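Local coordinates for protein alpha-pyrone synthesis polyketide synthase-like Pks18 (Mycobacterium tuberculosis, PDB 1TED) that probably extends medium- and long-chain aliphatic acyl-CoA starters with malonyl-CoA to make tri- and tetraketide alpha-pyrones, as a homodimeric type III polyketide synthase, at residues K367-G372 / L387-R392. Numbering follows the deposited sequence.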
ATOM      1  N   LYS A 367       8.958  36.665   8.405  1.00 46.51           N
ATOM      2  CA  LYS A 367       9.952  36.346   7.390  1.00 47.81           C
ATOM      3  C   LYS A 367       9.321  35.717   6.161  1.00 47.80           C
ATOM      4  O   LYS A 367       8.404  34.909   6.274  1.00 50.14           O
ATOM      5  CB  LYS A 367      11.024  35.421   7.979  1.00 48.11           C
ATOM      6  CG  LYS A 367      10.473  34.186   8.662  1.00 49.40           C
ATOM      7  CD  LYS A 367      11.433  33.639   9.712  1.00 49.32           C
ATOM      8  CE  LYS A 367      12.732  33.139   9.107  1.00 50.20           C
ATOM      9  NZ  LYS A 367      13.604  32.517  10.151  1.00 49.62           N
ATOM     10  N   ALA A 368       9.796  36.121   4.986  1.00 47.16           N
ATOM     11  CA  ALA A 368       9.302  35.577   3.728  1.00 45.87           C
ATOM     12  C   ALA A 368       9.955  34.213   3.638  1.00 45.61           C
ATOM     13  O   ALA A 368      11.177  34.121   3.588  1.00 48.88           O
ATOM     14  CB  ALA A 368       9.743  36.441   2.567  1.00 43.93           C
ATOM     15  N   ILE A 369       9.135  33.170   3.622  1.00 41.80           N
ATOM     16  CA  ILE A 369       9.576  31.773   3.579  1.00 37.53           C
ATOM     17  C   ILE A 369       9.837  31.246   4.985  1.00 34.85           C
ATOM     18  O   ILE A 369      10.824  31.593   5.631  1.00 34.16           O
ATOM     19  CB  ILE A 369      10.869  31.543   2.747  1.00 36.61           C
ATOM     20  CG1 ILE A 369      10.682  32.018   1.312  1.00 32.69           C
ATOM     21  CG2 ILE A 369      11.216  30.045   2.741  1.00 36.88           C
ATOM     22  CD1 ILE A 369      11.872  31.713   0.423  1.00 30.94           C
ATOM     23  N   SER A 370       8.932  30.403   5.457  1.00 32.96           N
ATOM     24  CA  SER A 370       9.061  29.801   6.774  1.00 29.98           C
ATOM     25  C   SER A 370       9.581  28.385   6.536  1.00 28.78           C
ATOM     26  O   SER A 370       9.115  27.697   5.629  1.00 29.13           O
ATOM     27  CB  SER A 370       7.694  29.772   7.455  1.00 28.44           C
ATOM     28  OG  SER A 370       7.115  31.064   7.431  1.00 25.45           O
ATOM     29  N   THR A 371      10.560  27.953   7.318  1.00 26.72           N
ATOM     30  CA  THR A 371      11.098  26.611   7.133  1.00 25.07           C
ATOM     31  C   THR A 371      10.572  25.704   8.229  1.00 25.56           C
ATOM     32  O   THR A 371      10.669  26.031   9.402  1.00 25.94           O
ATOM     33  CB  THR A 371      12.641  26.620   7.165  1.00 24.15           C
ATOM     34  OG1 THR A 371      13.126  27.367   6.046  1.00 26.06           O
ATOM     35  CG2 THR A 371      13.201  25.205   7.096  1.00 21.72           C
ATOM     36  N   GLY A 372      10.028  24.557   7.854  1.00 24.51           N
ATOM     37  CA  GLY A 372       9.502  23.672   8.867  1.00 24.58           C
ATOM     38  C   GLY A 372       9.839  22.209   8.693  1.00 25.30           C
ATOM     39  O   GLY A 372      10.275  21.769   7.629  1.00 26.12           O
ATOM     40  N   LEU A 387      11.418  17.940   5.570  1.00 24.89           N
ATOM     41  CA  LEU A 387      11.856  19.311   5.807  1.00 24.49           C
ATOM     42  C   LEU A 387      11.078  20.064   4.728  1.00 24.80           C
ATOM     43  O   LEU A 387      10.994  19.587   3.598  1.00 26.52           O
ATOM     44  CB  LEU A 387      13.365  19.485   5.564  1.00 22.80           C
ATOM     45  CG  LEU A 387      13.867  20.946   5.562  1.00 21.99           C
ATOM     46  CD1 LEU A 387      13.706  21.559   6.950  1.00 20.92           C
ATOM     47  CD2 LEU A 387      15.330  21.008   5.150  1.00 17.95           C
ATOM     48  N   PHE A 388      10.505  21.218   5.055  1.00 24.01           N
ATOM     49  CA  PHE A 388       9.739  21.947   4.057  1.00 26.38           C
ATOM     50  C   PHE A 388       9.787  23.461   4.192  1.00 27.07           C
ATOM     51  O   PHE A 388      10.177  23.996   5.230  1.00 29.77           O
ATOM     52  CB  PHE A 388       8.279  21.468   4.082  1.00 26.03           C
ATOM     53  CG  PHE A 388       7.544  21.812   5.349  1.00 26.38           C
ATOM     54  CD1 PHE A 388       6.952  23.063   5.511  1.00 26.69           C
ATOM     55  CD2 PHE A 388       7.455  20.889   6.390  1.00 25.70           C
ATOM     56  CE1 PHE A 388       6.278  23.392   6.697  1.00 27.00           C
ATOM     57  CE2 PHE A 388       6.784  21.209   7.577  1.00 26.28           C
ATOM     58  CZ  PHE A 388       6.196  22.462   7.729  1.00 25.65           C
ATOM     59  N   ASP A 389       9.388  24.139   3.122  1.00 27.42           N
ATOM     60  CA  ASP A 389       9.340  25.598   3.060  1.00 29.92           C
ATOM     61  C   ASP A 389       7.939  26.082   2.653  1.00 31.06           C
ATOM     62  O   ASP A 389       7.357  25.574   1.696  1.00 32.47           O
ATOM     63  CB  ASP A 389      10.347  26.123   2.027  1.00 29.89           C
ATOM     64  CG  ASP A 389      11.716  26.397   2.620  1.00 31.29           C
ATOM     65  OD1 ASP A 389      11.937  26.103   3.816  1.00 32.35           O
ATOM     66  OD2 ASP A 389      12.580  26.912   1.878  1.00 31.74           O
ATOM     67  N   ILE A 390       7.393  27.041   3.394  1.00 30.81           N
ATOM     68  CA  ILE A 390       6.097  27.618   3.051  1.00 31.46           C
ATOM     69  C   ILE A 390       6.385  29.041   2.565  1.00 32.09           C
ATOM     70  O   ILE A 390       6.946  29.866   3.298  1.00 31.33           O
ATOM     71  CB  ILE A 390       5.129  27.703   4.259  1.00 33.46           C
ATOM     72  CG1 ILE A 390       4.786  26.303   4.781  1.00 33.86           C
ATOM     73  CG2 ILE A 390       3.831  28.400   3.829  1.00 33.14           C
ATOM     74  CD1 ILE A 390       3.908  26.330   6.030  1.00 32.88           C
ATOM     75  N   ILE A 391       6.017  29.331   1.325  1.00 31.14           N
ATOM     76  CA  ILE A 391       6.258  30.654   0.790  1.00 32.97           C
ATOM     77  C   ILE A 391       5.214  31.650   1.294  1.00 34.70           C
ATOM     78  O   ILE A 391       4.004  31.453   1.124  1.00 35.15           O
ATOM     79  CB  ILE A 391       6.282  30.624  -0.751  1.00 32.55           C
ATOM     80  CG1 ILE A 391       7.359  29.634  -1.210  1.00 33.02           C
ATOM     81  CG2 ILE A 391       6.549  32.018  -1.296  1.00 33.06           C
ATOM     82  CD1 ILE A 391       7.721  29.731  -2.649  1.00 37.39           C
ATOM     83  N   ARG A 392       5.690  32.706   1.945  1.00 34.18           N
ATOM     84  CA  ARG A 392       4.798  33.725   2.476  1.00 35.79           C
ATOM     85  C   ARG A 392       4.631  34.835   1.447  1.00 36.39           C
ATOM     86  O   ARG A 392       3.531  35.351   1.261  1.00 37.71           O
ATOM     87  CB  ARG A 392       5.355  34.282   3.786  1.00 33.90           C
ATOM     88  CG  ARG A 392       5.635  33.210   4.830  1.00 31.92           C
ATOM     89  CD  ARG A 392       4.406  32.354   5.115  1.00 30.25           C
ATOM     90  NE  ARG A 392       4.639  31.451   6.242  1.00 29.94           N
ATOM     91  CZ  ARG A 392       3.715  30.661   6.784  1.00 28.83           C
ATOM     92  NH1 ARG A 392       2.475  30.647   6.304  1.00 26.10           N
ATOM     93  NH2 ARG A 392       4.029  29.903   7.823  1.00 27.11           N
TER
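Arg392 reaches back across the end of the strand pair to Ser370. Arg392 CB lies 3.9 Å from Ile369 N. Arg392 CG touches Lys367 O at 3.6 Å and also meets Ser370 OG. A bend at chi2 (-55°) turns the chain round this hydroxyl, which CD, then CZ, also approach. Arg392 NE donates to Ser370 OG at 2.8 Å, almost straight and in the guanidinium plane; NH2 adds a weak bond. Ile390 CG2 lies over one guanidinium face, offset toward its rim. NH2 also salt-bridges Glu364, which hydrogen-bonds Ser370 OG, and NH1 reaches Met359 O; together these partners fix the group's plane. On the other sheet face, Thr371 OG1 donates to Asp389 OD1 at 2.8 Å, on the syn side but 30° out of the carboxylate plane; Arg250 pairs with the same oxygen. Ile369 CG2 packs on Asp389 OD2. Phe388 CG sits between backbone N and carbonyl carbon (chi1 67°), laying the ring's face against Gly372: CA makes a CH-pi contact near the ring axis, O lies over the same face nearer the rim. Hydrogen-bonded pairs Ser370-Ile390 and Gly372-Phe388 flank the non-hydrogen-bonded pair Thr371-Asp389, the alternation of an antiparallel beta hairpin, here 370-378/382-390 in the thiolase fold.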